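Local coordinates for protein diacylglycerol O-acyltransferase (Marinobacter hydrocarbonoclasticus, PDB 6CHJ) that probably transfers acyl chains from acyl-CoA to diacylglycerol, giving triacylglycerol, and belongs to the wax ester synthases, which esterify long-chain alcohols, at residues M21-L26 / V142-M147; G25-S30 / R150-N155; S101-H106 / M114-L119; R126-Y131 / N391-E396; A268-A273 / M412-Y417. All coordinates share one frame; numbering follows the deposited sequence.

Contact 1. Residues M21-L26 / V142-M147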
# COMPACT_ATOMS: atom_id res chain seq x y z
N MET B 21 -7.97 -6.82 -5.32
CA MET B 21 -9.16 -6.87 -6.14
C MET B 21 -9.80 -5.49 -6.25
O MET B 21 -11.02 -5.33 -6.20
CB MET B 21 -10.13 -7.93 -5.59
CG MET B 21 -9.59 -9.38 -5.71
SD MET B 21 -9.20 -9.95 -7.41
CE MET B 21 -10.70 -9.55 -8.21
N HIS B 22 -8.97 -4.47 -6.38
CA HIS B 22 -9.43 -3.12 -6.65
C HIS B 22 -9.10 -2.75 -8.09
O HIS B 22 -8.10 -3.21 -8.65
CB HIS B 22 -8.80 -2.12 -5.67
CG HIS B 22 -7.30 -2.08 -5.70
ND1 HIS B 22 -6.52 -2.73 -4.77
CD2 HIS B 22 -6.44 -1.46 -6.54
CE1 HIS B 22 -5.24 -2.52 -5.04
NE2 HIS B 22 -5.17 -1.76 -6.11
N VAL B 23 -9.94 -1.92 -8.69
CA VAL B 23 -9.62 -1.32 -9.97
C VAL B 23 -9.15 0.10 -9.74
O VAL B 23 -9.24 0.64 -8.64
CB VAL B 23 -10.82 -1.35 -10.94
CG1 VAL B 23 -11.40 -2.77 -11.02
CG2 VAL B 23 -11.88 -0.33 -10.47
N GLY B 24 -8.66 0.74 -10.80
CA GLY B 24 -8.11 2.07 -10.74
C GLY B 24 -8.23 2.76 -12.09
O GLY B 24 -8.51 2.13 -13.11
N GLY B 25 -8.01 4.07 -12.06
CA GLY B 25 -7.96 4.85 -13.28
C GLY B 25 -7.00 6.01 -13.15
O GLY B 25 -6.90 6.64 -12.08
N LEU B 26 -6.28 6.29 -14.23
CA LEU B 26 -5.28 7.34 -14.26
C LEU B 26 -5.71 8.41 -15.26
O LEU B 26 -5.69 8.18 -16.47
CB LEU B 26 -3.91 6.78 -14.63
CG LEU B 26 -2.90 7.91 -14.82
CD1 LEU B 26 -2.69 8.70 -13.50
CD2 LEU B 26 -1.60 7.34 -15.35
N VAL B 142 -16.35 -0.71 -15.22
CA VAL B 142 -16.81 0.22 -16.24
C VAL B 142 -17.53 1.40 -15.60
O VAL B 142 -17.23 2.56 -15.90
CB VAL B 142 -17.67 -0.51 -17.29
CG1 VAL B 142 -16.80 -1.42 -18.06
CG2 VAL B 142 -18.76 -1.32 -16.65
N SER B 143 -18.46 1.14 -14.67
CA SER B 143 -19.13 2.26 -14.00
C SER B 143 -18.15 3.10 -13.19
O SER B 143 -18.35 4.31 -13.04
CB SER B 143 -20.27 1.76 -13.10
OG SER B 143 -19.86 0.71 -12.25
N ALA B 144 -17.07 2.50 -12.69
CA ALA B 144 -15.98 3.30 -12.16
C ALA B 144 -15.47 4.26 -13.22
O ALA B 144 -15.43 5.48 -13.01
CB ALA B 144 -14.85 2.42 -11.64
N MET B 145 -15.11 3.73 -14.39
CA MET B 145 -14.59 4.61 -15.43
C MET B 145 -15.69 5.35 -16.18
O MET B 145 -15.39 6.11 -17.11
CB MET B 145 -13.68 3.83 -16.40
CG MET B 145 -12.31 3.46 -15.78
SD MET B 145 -10.80 3.90 -16.72
CE MET B 145 -10.57 5.67 -16.45
N ARG B 146 -16.95 5.17 -15.79
CA ARG B 146 -18.01 6.07 -16.22
C ARG B 146 -18.20 7.22 -15.23
O ARG B 146 -18.40 8.37 -15.65
CB ARG B 146 -19.32 5.30 -16.41
CG ARG B 146 -19.25 4.29 -17.57
CD ARG B 146 -20.58 4.11 -18.28
NE ARG B 146 -20.68 2.85 -19.02
CZ ARG B 146 -19.93 2.50 -20.07
NH1 ARG B 146 -19.00 3.32 -20.57
NH2 ARG B 146 -20.12 1.32 -20.65
N MET B 147 -18.14 6.93 -13.93
CA MET B 147 -18.14 7.98 -12.91
C MET B 147 -16.99 8.96 -13.12
O MET B 147 -17.16 10.17 -12.92
CB MET B 147 -18.04 7.36 -11.53
CG MET B 147 -19.23 6.56 -11.12
SD MET B 147 -19.14 6.31 -9.36
CE MET B 147 -19.55 4.59 -9.20
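Val23 and Ala144 face each other where the helix 141-150 lies over one face of the N-terminal mixed sheet, an alpha/beta layer of the CoA-dependent acyltransferase fold. Both CB atoms point into the interface, and the pair meets methyl to methyl: one branch of the valine, CG2, comes to 4.2 Å from Ala144 CB, while CG1 is turned off along the sheet. The next residue, Met145, approaches differently. Its CB does not aim at the strand, but CG lies anti to the carbonyl carbon (chi1 -73°) and the chain bends again at chi2 and chi3, which brings the terminal methyl back over Gly25. With no side chain at Gly25, that methyl can sit close to the strand backbone itself.

The strand is fixed on both edges, Val23 and Gly25 pairing with the strand 127-135 and Gly24 and Leu26 with 393-401. On the reverse face His22 meets His104 of the helix 93-105, so the sheet is sandwiched here between two helices. The helix 141-150 begins at the end of the HHxxxDG signature of the family, which contains His135, His136 and Asp140; the Asp140 carboxylate accepts a bond from Ser143 OG and a weak one from Val142 N at the start of the helix. The packing is light and wholly apolar, and its far end is the sulfur-bound methyl of Met145, whose CE stands 4.2 Å from Gly25 CA.

Contact 2. Residues G25-S30 / R150-N155; sequences GLQLFS and RMLSEN
Leu152 reaches from the loop after the helix 141-150 toward Gln27 and Phe29, two residues that point the same way from the strand 22-30. Its CB starts the reach, directed at the strand but not yet touching it. With CG anti to the carbonyl carbon (chi1 -58°), the fork is carried forward and its two methyls divide the work. CD2 goes to the rim of the Phe29 ring, near its plane, and stands 3.8 Å from CE1. The other methyl, CD1, lies 4.3 Å from Gln27 NE2, beside an amide that is not left without a partner: the same NE2 is bonded to Ala148 O at the end of the helix. Next to the leucine, the methyl of Met151 approaches the oxygen end of the same amide, its CE 4.5 Å from Gln27 OE1.

Leu388, Trp390 and Leu395 also pack on Leu152, and Phe29 stacks on Phe128 of the adjoining strand. A leucine methyl at the rim of a ring, beside a glutamine tied to a helix end, closes the layer between sheet and connection. This is the hydrophobic core of an alpha/beta layer, with the loop continuing the helix's cover along one face of the mixed sheet.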
# COMPACT_ATOMS: atom_id res chain seq x y z
N GLY B 25 -8.01 4.07 -12.06
CA GLY B 25 -7.96 4.85 -13.28
C GLY B 25 -7.00 6.01 -13.15
O GLY B 25 -6.90 6.64 -12.08
N LEU B 26 -6.28 6.29 -14.23
CA LEU B 26 -5.28 7.34 -14.26
C LEU B 26 -5.71 8.41 -15.26
O LEU B 26 -5.69 8.18 -16.47
CB LEU B 26 -3.91 6.78 -14.63
CG LEU B 26 -2.90 7.91 -14.82
CD1 LEU B 26 -2.69 8.70 -13.50
CD2 LEU B 26 -1.60 7.34 -15.35
N GLN B 27 -6.06 9.59 -14.74
CA GLN B 27 -6.47 10.74 -15.53
C GLN B 27 -5.36 11.78 -15.54
O GLN B 27 -4.84 12.16 -14.49
CB GLN B 27 -7.74 11.36 -14.96
CG GLN B 27 -8.98 10.54 -15.25
CD GLN B 27 -10.15 11.07 -14.50
OE1 GLN B 27 -9.97 11.68 -13.44
NE2 GLN B 27 -11.35 10.86 -15.03
N LEU B 28 -5.00 12.24 -16.73
CA LEU B 28 -3.96 13.23 -16.91
C LEU B 28 -4.59 14.52 -17.42
O LEU B 28 -5.36 14.49 -18.39
CB LEU B 28 -2.92 12.70 -17.89
CG LEU B 28 -1.83 13.65 -18.35
CD1 LEU B 28 -0.78 13.81 -17.25
CD2 LEU B 28 -1.23 13.09 -19.64
N PHE B 29 -4.29 15.64 -16.76
CA PHE B 29 -4.84 16.93 -17.14
C PHE B 29 -3.73 17.92 -17.45
O PHE B 29 -2.58 17.75 -17.06
CB PHE B 29 -5.71 17.56 -16.06
CG PHE B 29 -6.83 16.70 -15.58
CD1 PHE B 29 -8.10 16.81 -16.14
CD2 PHE B 29 -6.65 15.84 -14.51
CE1 PHE B 29 -9.17 16.04 -15.67
CE2 PHE B 29 -7.70 15.07 -14.04
CZ PHE B 29 -8.96 15.17 -14.63
N SER B 30 -4.11 18.98 -18.15
CA SER B 30 -3.24 20.14 -18.30
C SER B 30 -3.71 21.24 -17.35
O SER B 30 -4.88 21.27 -16.94
CB SER B 30 -3.25 20.64 -19.75
OG SER B 30 -2.34 19.88 -20.52
N ARG B 150 -18.30 10.96 -16.12
CA ARG B 150 -19.45 11.74 -15.66
C ARG B 150 -19.03 12.88 -14.74
O ARG B 150 -19.68 13.94 -14.72
CB ARG B 150 -20.44 10.81 -14.95
CG ARG B 150 -21.78 11.46 -14.62
CD ARG B 150 -22.87 10.42 -14.37
NE ARG B 150 -22.62 9.63 -13.16
CZ ARG B 150 -23.04 9.97 -11.95
NH1 ARG B 150 -23.73 11.10 -11.77
NH2 ARG B 150 -22.76 9.20 -10.90
N MET B 151 -17.94 12.70 -13.98
CA MET B 151 -17.37 13.75 -13.14
C MET B 151 -16.92 14.96 -13.94
O MET B 151 -16.66 16.01 -13.34
CB MET B 151 -16.18 13.18 -12.35
CG MET B 151 -15.83 13.98 -11.10
SD MET B 151 -14.06 14.04 -10.70
CE MET B 151 -13.31 14.47 -12.27
N LEU B 152 -16.81 14.86 -15.26
CA LEU B 152 -16.30 15.94 -16.09
C LEU B 152 -17.44 16.58 -16.88
O LEU B 152 -18.58 16.12 -16.87
CB LEU B 152 -15.21 15.43 -17.02
CG LEU B 152 -13.97 14.75 -16.43
CD1 LEU B 152 -13.42 13.73 -17.42
CD2 LEU B 152 -12.90 15.76 -16.06
N SER B 153 -17.10 17.66 -17.58
CA SER B 153 -18.06 18.37 -18.41
C SER B 153 -17.40 18.73 -19.73
O SER B 153 -16.17 18.75 -19.85
CB SER B 153 -18.59 19.62 -17.70
OG SER B 153 -19.53 20.31 -18.51
N GLU B 154 -18.24 19.03 -20.73
CA GLU B 154 -17.74 19.43 -22.04
C GLU B 154 -17.35 20.91 -22.11
O GLU B 154 -16.55 21.27 -22.98
CB GLU B 154 -18.78 19.12 -23.12
CG GLU B 154 -18.69 17.69 -23.65
CD GLU B 154 -19.84 17.32 -24.58
OE1 GLU B 154 -20.82 16.70 -24.12
OE2 GLU B 154 -19.75 17.64 -25.79
N ASN B 155 -17.86 21.75 -21.21
CA ASN B 155 -17.63 23.19 -21.28
C ASN B 155 -16.36 23.57 -20.53
O ASN B 155 -16.31 23.40 -19.30
CB ASN B 155 -18.82 23.96 -20.71
CG ASN B 155 -18.55 25.46 -20.58
OD1 ASN B 155 -17.85 26.06 -21.39
ND2 ASN B 155 -19.12 26.07 -19.54

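Contact 3. Residues S101-H106 / M114-L119; sequences SAEHSH and MWEVHL
The imidazole of His118 has the aliphatic part of Glu103 over one face and a carboxylate at its edge. Glu103 CG sits 3.8 Å from the ring centroid, 29° off the normal, a CH-pi contact. The glutamate chain bends at chi2, which brings CD to the ring, 3.2 Å from CE1 of His118; the carboxylate and ring planes are 32° apart. At the edge, His118 NE2 gives a nearly straight bond to Glu116 OE1, 2.8 Å long with an N-H...O angle of 164°. It meets the anti side of that oxygen, close to the ring plane. ND1 is held by Glu85, so carboxylates take both ring nitrogens, which would favour a protonated ring.

If the ring is protonated, its charge could ease the approach of the two acids, whose Glu103 OE2 and Glu116 OE1 are 3.4 Å apart with no bond between them; Arg83 of the strand 82-86 packs on both Glu103 and His118. The ring of His106 stacks on His106 of the second subunit, so this end of the helix lies at the dimer interface. A buried His-carboxylate pair under a helix glutamate joins the helix of a beta-alpha-beta unit, 93-105, to its second strand, 115-121.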
# COMPACT_ATOMS: atom_id res chain seq x y z
N SER B 101 2.12 2.31 -10.29
CA SER B 101 2.46 0.90 -10.11
C SER B 101 2.64 0.57 -8.63
O SER B 101 2.12 -0.45 -8.14
CB SER B 101 3.73 0.57 -10.91
OG SER B 101 3.64 1.06 -12.25
N ALA B 102 3.34 1.44 -7.89
CA ALA B 102 3.46 1.32 -6.44
C ALA B 102 2.11 1.43 -5.75
O ALA B 102 1.75 0.60 -4.91
CB ALA B 102 4.42 2.40 -5.90
N GLU B 103 1.34 2.47 -6.09
CA GLU B 103 0.09 2.69 -5.37
C GLU B 103 -0.95 1.61 -5.69
O GLU B 103 -1.71 1.20 -4.80
CB GLU B 103 -0.44 4.09 -5.69
CG GLU B 103 -1.49 4.56 -4.71
CD GLU B 103 -1.04 4.47 -3.25
OE1 GLU B 103 0.09 4.90 -2.94
OE2 GLU B 103 -1.83 3.95 -2.41
N HIS B 104 -0.99 1.11 -6.94
CA HIS B 104 -1.96 0.08 -7.31
C HIS B 104 -1.66 -1.27 -6.65
O HIS B 104 -2.58 -2.07 -6.46
CB HIS B 104 -1.99 -0.07 -8.84
CG HIS B 104 -3.23 -0.73 -9.35
ND1 HIS B 104 -4.45 -0.08 -9.40
CD2 HIS B 104 -3.46 -1.98 -9.80
CE1 HIS B 104 -5.37 -0.91 -9.86
NE2 HIS B 104 -4.79 -2.06 -10.13
N SER B 105 -0.39 -1.55 -6.29
CA SER B 105 -0.03 -2.76 -5.54
C SER B 105 -0.72 -2.87 -4.18
O SER B 105 -0.89 -3.98 -3.68
CB SER B 105 1.48 -2.78 -5.30
OG SER B 105 2.20 -2.66 -6.50
N HIS B 106 -1.04 -1.76 -3.52
CA HIS B 106 -1.39 -1.80 -2.10
C HIS B 106 -2.84 -2.20 -1.88
O HIS B 106 -3.76 -1.59 -2.44
CB HIS B 106 -1.15 -0.43 -1.46
CG HIS B 106 0.25 0.07 -1.62
ND1 HIS B 106 1.35 -0.74 -1.48
CD2 HIS B 106 0.71 1.30 -1.96
CE1 HIS B 106 2.44 -0.03 -1.70
NE2 HIS B 106 2.08 1.21 -2.00
N MET B 114 -14.05 1.84 0.42
CA MET B 114 -12.84 1.37 -0.24
C MET B 114 -12.59 2.16 -1.53
O MET B 114 -12.65 1.65 -2.65
CB MET B 114 -12.94 -0.13 -0.48
CG MET B 114 -13.21 -0.89 0.82
SD MET B 114 -13.04 -2.68 0.66
CE MET B 114 -14.76 -3.21 0.75
N TRP B 115 -12.26 3.43 -1.34
CA TRP B 115 -11.85 4.25 -2.47
C TRP B 115 -10.73 5.19 -2.04
O TRP B 115 -10.64 5.56 -0.87
CB TRP B 115 -13.03 5.05 -3.03
CG TRP B 115 -13.64 6.01 -2.07
CD1 TRP B 115 -14.66 5.76 -1.19
CD2 TRP B 115 -13.28 7.39 -1.89
NE1 TRP B 115 -14.95 6.90 -0.48
CE2 TRP B 115 -14.12 7.91 -0.88
CE3 TRP B 115 -12.33 8.23 -2.47
CZ2 TRP B 115 -14.04 9.24 -0.46
CZ3 TRP B 115 -12.26 9.55 -2.05
CH2 TRP B 115 -13.11 10.04 -1.06
N GLU B 116 -9.86 5.52 -2.98
CA GLU B 116 -8.86 6.56 -2.79
C GLU B 116 -8.80 7.41 -4.04
O GLU B 116 -8.94 6.88 -5.16
CB GLU B 116 -7.48 5.98 -2.51
CG GLU B 116 -7.36 5.21 -1.21
CD GLU B 116 -6.17 4.26 -1.20
OE1 GLU B 116 -5.19 4.49 -1.95
OE2 GLU B 116 -6.22 3.28 -0.43
N VAL B 117 -8.58 8.71 -3.87
CA VAL B 117 -8.22 9.60 -4.96
C VAL B 117 -6.85 10.19 -4.65
O VAL B 117 -6.64 10.74 -3.56
CB VAL B 117 -9.25 10.72 -5.17
CG1 VAL B 117 -8.86 11.57 -6.36
CG2 VAL B 117 -10.65 10.15 -5.33
N HIS B 118 -5.93 10.10 -5.60
CA HIS B 118 -4.57 10.58 -5.46
C HIS B 118 -4.35 11.71 -6.46
O HIS B 118 -4.27 11.47 -7.67
CB HIS B 118 -3.57 9.44 -5.67
CG HIS B 118 -3.60 8.39 -4.60
ND1 HIS B 118 -2.50 8.09 -3.82
CD2 HIS B 118 -4.59 7.56 -4.18
CE1 HIS B 118 -2.81 7.13 -2.97
NE2 HIS B 118 -4.08 6.79 -3.17
N LEU B 119 -4.24 12.94 -5.96
CA LEU B 119 -3.87 14.08 -6.78
C LEU B 119 -2.35 14.20 -6.79
O LEU B 119 -1.73 14.43 -5.74
CB LEU B 119 -4.54 15.36 -6.26
CG LEU B 119 -4.14 16.72 -6.84
CD1 LEU B 119 -4.47 16.74 -8.32
CD2 LEU B 119 -4.83 17.88 -6.09

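Contact 4. Residues R126-Y131 / N391-E396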
# COMPACT_ATOMS: atom_id res chain seq x y z
N ARG B 126 3.35 21.68 -16.85
CA ARG B 126 2.07 22.26 -16.43
C ARG B 126 0.93 21.26 -16.61
O ARG B 126 -0.15 21.57 -17.15
CB ARG B 126 1.80 23.59 -17.15
CG ARG B 126 2.81 24.71 -16.80
CD ARG B 126 2.53 26.08 -17.48
NE ARG B 126 1.15 26.51 -17.32
CZ ARG B 126 0.72 27.31 -16.34
NH1 ARG B 126 1.59 27.75 -15.43
NH2 ARG B 126 -0.56 27.65 -16.27
N GLN B 127 1.16 20.04 -16.14
CA GLN B 127 0.13 19.02 -16.05
C GLN B 127 0.04 18.52 -14.62
O GLN B 127 0.98 18.66 -13.84
CB GLN B 127 0.41 17.86 -17.01
CG GLN B 127 0.75 18.30 -18.42
CD GLN B 127 0.35 17.28 -19.47
OE1 GLN B 127 -0.81 17.22 -19.89
NE2 GLN B 127 1.31 16.49 -19.92
N PHE B 128 -1.11 17.93 -14.29
CA PHE B 128 -1.28 17.18 -13.06
C PHE B 128 -2.06 15.89 -13.36
O PHE B 128 -2.54 15.69 -14.48
CB PHE B 128 -1.96 18.03 -11.98
CG PHE B 128 -3.38 18.38 -12.29
CD1 PHE B 128 -4.42 17.70 -11.66
CD2 PHE B 128 -3.69 19.41 -13.15
CE1 PHE B 128 -5.73 18.00 -11.92
CE2 PHE B 128 -5.01 19.74 -13.41
CZ PHE B 128 -6.03 19.03 -12.78
N ALA B 129 -2.18 15.02 -12.35
CA ALA B 129 -2.80 13.71 -12.56
C ALA B 129 -3.75 13.36 -11.42
O ALA B 129 -3.57 13.79 -10.27
CB ALA B 129 -1.74 12.59 -12.68
N LEU B 130 -4.77 12.59 -11.74
CA LEU B 130 -5.62 11.95 -10.74
C LEU B 130 -5.44 10.45 -10.88
O LEU B 130 -5.70 9.90 -11.96
CB LEU B 130 -7.09 12.33 -10.89
CG LEU B 130 -7.66 13.60 -10.28
CD1 LEU B 130 -9.16 13.44 -10.17
CD2 LEU B 130 -7.01 13.97 -8.92
N TYR B 131 -5.02 9.80 -9.80
CA TYR B 131 -5.07 8.34 -9.71
C TYR B 131 -6.14 7.96 -8.71
O TYR B 131 -6.01 8.23 -7.51
CB TYR B 131 -3.73 7.73 -9.31
CG TYR B 131 -3.91 6.26 -8.96
CD1 TYR B 131 -4.13 5.29 -9.96
CD2 TYR B 131 -3.92 5.85 -7.63
CE1 TYR B 131 -4.32 3.96 -9.64
CE2 TYR B 131 -4.12 4.52 -7.29
CZ TYR B 131 -4.31 3.58 -8.30
OH TYR B 131 -4.49 2.28 -7.90
N ASN B 391 -13.14 21.65 -14.30
CA ASN B 391 -13.01 23.07 -13.97
C ASN B 391 -11.95 23.75 -14.83
O ASN B 391 -11.03 24.41 -14.33
CB ASN B 391 -12.75 23.24 -12.48
CG ASN B 391 -13.84 22.61 -11.63
OD1 ASN B 391 -14.99 23.03 -11.69
ND2 ASN B 391 -13.50 21.56 -10.88
N GLY B 392 -12.08 23.56 -16.15
CA GLY B 392 -11.18 24.14 -17.12
C GLY B 392 -9.85 23.43 -17.29
O GLY B 392 -9.03 23.88 -18.10
N ALA B 393 -9.60 22.35 -16.55
CA ALA B 393 -8.42 21.53 -16.80
C ALA B 393 -8.79 20.49 -17.84
O ALA B 393 -9.70 19.68 -17.62
CB ALA B 393 -7.92 20.88 -15.51
N LYS B 394 -8.13 20.52 -18.98
CA LYS B 394 -8.45 19.59 -20.06
C LYS B 394 -7.95 18.19 -19.70
O LYS B 394 -6.76 17.99 -19.39
CB LYS B 394 -7.83 20.06 -21.37
CG LYS B 394 -8.09 19.17 -22.58
CD LYS B 394 -7.43 19.72 -23.83
CE LYS B 394 -6.32 20.71 -23.48
NZ LYS B 394 -5.26 20.81 -24.53
N LEU B 395 -8.84 17.22 -19.72
CA LEU B 395 -8.42 15.83 -19.70
C LEU B 395 -7.62 15.53 -20.96
O LEU B 395 -8.15 15.66 -22.07
CB LEU B 395 -9.63 14.91 -19.59
CG LEU B 395 -9.38 13.42 -19.33
CD1 LEU B 395 -8.71 13.19 -17.95
CD2 LEU B 395 -10.68 12.62 -19.46
N GLU B 396 -6.35 15.17 -20.80
CA GLU B 396 -5.49 14.79 -21.93
C GLU B 396 -5.43 13.29 -22.21
O GLU B 396 -4.99 12.90 -23.29
CB GLU B 396 -4.05 15.28 -21.70
CG GLU B 396 -3.91 16.76 -21.47
CD GLU B 396 -3.97 17.56 -22.76
OE1 GLU B 396 -4.15 16.95 -23.84
OE2 GLU B 396 -3.84 18.79 -22.68
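Between Phe128 and Ala393 runs a third strand, 22-30, antiparallel to both, so their two strands run the same way with the nearest CA atoms, those of Gln127 and Ala393, 8.9 Å apart. Phe128 bridges this gap over the sheet. Its CG is placed between the backbone N and the carbonyl carbon (chi1 67°), which swings the ring across the intervening strand, where it stacks on Phe29. The far rim of the ring then meets Ala393 CB almost in plane, with CE2 and CZ each 3.8 Å from that methyl.

On the other face, the end of the Gln127 side chain lies across the bent chain of Glu396, over its CG, with the amide and carboxylate planes 77° apart. Glu396 is held from two further directions: OE2 is bonded to Ser30 OG of the middle strand, and Lys394 NZ adds a weak salt bridge to the same oxygen at 3.1 Å. That leaves the carboxylate shared between strands at a partly exposed site. A strand from the C-terminal part of the chain thus enters a sheet built mainly by the N-terminal part, a crossover of C-terminal strands into the N-terminal sheet, as in other CoA-dependent acyltransferases.

Contact 5. Residues A268-A273 / M412-Y417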
# COMPACT_ATOMS: atom_id res chain seq x y z
N ALA B 268 -5.03 -6.69 -32.83
CA ALA B 268 -3.79 -7.03 -33.52
C ALA B 268 -2.59 -6.34 -32.89
O ALA B 268 -1.51 -6.93 -32.77
CB ALA B 268 -3.90 -6.66 -35.00
N MET B 269 -2.74 -5.07 -32.51
CA MET B 269 -1.66 -4.40 -31.79
C MET B 269 -1.29 -5.17 -30.53
O MET B 269 -0.10 -5.36 -30.25
CB MET B 269 -2.04 -2.96 -31.45
CG MET B 269 -1.90 -2.00 -32.63
SD MET B 269 -2.77 -0.47 -32.25
CE MET B 269 -1.76 0.18 -30.91
N CYS B 270 -2.30 -5.65 -29.78
CA CYS B 270 -2.02 -6.48 -28.60
C CYS B 270 -1.34 -7.79 -28.99
O CYS B 270 -0.33 -8.18 -28.38
CB CYS B 270 -3.30 -6.75 -27.80
SG CYS B 270 -4.14 -5.24 -27.16
N ALA B 271 -1.87 -8.50 -30.00
CA ALA B 271 -1.22 -9.72 -30.48
C ALA B 271 0.25 -9.48 -30.86
O ALA B 271 1.13 -10.25 -30.47
CB ALA B 271 -1.97 -10.29 -31.68
N ALA B 272 0.52 -8.43 -31.64
CA ALA B 272 1.90 -8.13 -32.02
C ALA B 272 2.76 -7.85 -30.79
O ALA B 272 3.82 -8.47 -30.61
CB ALA B 272 1.95 -6.94 -32.99
N ALA B 273 2.31 -6.93 -29.93
CA ALA B 273 3.08 -6.59 -28.72
C ALA B 273 3.36 -7.83 -27.88
O ALA B 273 4.49 -8.04 -27.41
CB ALA B 273 2.35 -5.53 -27.89
N MET B 412 -4.79 -6.51 -19.98
CA MET B 412 -4.74 -5.43 -20.95
C MET B 412 -6.12 -4.80 -21.01
O MET B 412 -7.10 -5.48 -21.32
CB MET B 412 -4.32 -5.93 -22.32
CG MET B 412 -2.91 -6.54 -22.37
SD MET B 412 -2.50 -7.20 -24.01
CE MET B 412 -1.47 -5.93 -24.71
N THR B 413 -6.20 -3.51 -20.69
CA THR B 413 -7.49 -2.84 -20.70
C THR B 413 -7.44 -1.60 -21.57
O THR B 413 -6.48 -0.82 -21.53
CB THR B 413 -7.93 -2.49 -19.31
OG1 THR B 413 -6.79 -2.03 -18.57
CG2 THR B 413 -8.53 -3.71 -18.64
N LEU B 414 -8.50 -1.43 -22.35
CA LEU B 414 -8.56 -0.47 -23.42
C LEU B 414 -9.82 0.36 -23.32
O LEU B 414 -10.87 -0.11 -22.89
CB LEU B 414 -8.53 -1.14 -24.76
CG LEU B 414 -7.11 -1.62 -24.92
CD1 LEU B 414 -7.00 -3.10 -24.77
CD2 LEU B 414 -6.69 -1.17 -26.26
N THR B 415 -9.68 1.61 -23.75
CA THR B 415 -10.79 2.54 -23.78
C THR B 415 -10.46 3.57 -24.84
O THR B 415 -9.34 3.63 -25.36
CB THR B 415 -11.03 3.20 -22.40
OG1 THR B 415 -12.20 4.02 -22.45
CG2 THR B 415 -9.86 4.04 -22.01
N SER B 416 -11.45 4.38 -25.17
CA SER B 416 -11.24 5.46 -26.13
C SER B 416 -11.69 6.77 -25.51
O SER B 416 -12.59 6.80 -24.65
CB SER B 416 -11.97 5.20 -27.46
OG SER B 416 -13.31 4.78 -27.25
N TYR B 417 -11.02 7.83 -25.92
CA TYR B 417 -11.37 9.19 -25.51
C TYR B 417 -11.10 10.08 -26.71
O TYR B 417 -9.94 10.24 -27.11
CB TYR B 417 -10.56 9.63 -24.28
CG TYR B 417 -10.51 11.13 -23.98
CD1 TYR B 417 -11.68 11.88 -23.82
CD2 TYR B 417 -9.29 11.79 -23.84
CE1 TYR B 417 -11.62 13.25 -23.53
CE2 TYR B 417 -9.23 13.15 -23.57
CZ TYR B 417 -10.39 13.88 -23.41
OH TYR B 417 -10.31 15.23 -23.13
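Cys270 and Met412 form the first shell, sulfur side chain against sulfur side chain. Met412 CE lies 3.7 Å from Cys270 CB and equally 3.7 Å from Cys270 SG, so the methyl rests alongside the CB-SG bond. Met412 SD comes a little less near, 3.9 Å from Cys270 CB. The methionine runs straight out from the strand through chi2 and turns only at chi3 (101°), so its last bond crosses the cysteine side chain nearly at a right angle. Leu414, two residues on and facing the same way, adds its CD1 at 4.3 Å from Cys270 SG.

Outside this, Leu425 and Met438 pack on Met412, Phe423 packs on Leu414, and Ala273, one turn along the helix, lies against Met438, Tyr441 and Leu442. Hydrogen bonds of Met412 and Leu414 with the strand 376-380 fix the strand, and Ala268 and Ala271 touch the helix 322-338 on the far side. The contact therefore binds helix 262-280 to one face of the second sheet, while Thr413 and Thr415 face the strand 393-401. Methyl, methylene and sulfur meet at van der Waals distance; with Cys270 SG 4.1 Å from Met412 SD, the hold is dispersion and burial, not a directional bond.

Contacts 1 to 4 all work on the N-terminal mixed sheet. Contacts 1 and 2 use overlapping parts of strand 22-30, their centres 13 Å apart, against helix 141-150 and the loop after it; contact 3 ties in helix 93-105 and strand 115-121, its centre about 12 Å from that of contact 1. Contact 4, centred 7 Å from contact 2, spans strand 22-30 from 127-135 to 393-401. Along the chain contact 3 falls within contacts 1 and 2, while contact 4 crosses contacts 1, 2 and 5. Contact 5, centred about 23 Å from contact 4, lies on the other sheet, yet strands 393-401 and 410-417 follow each other, joining the protein's two halves.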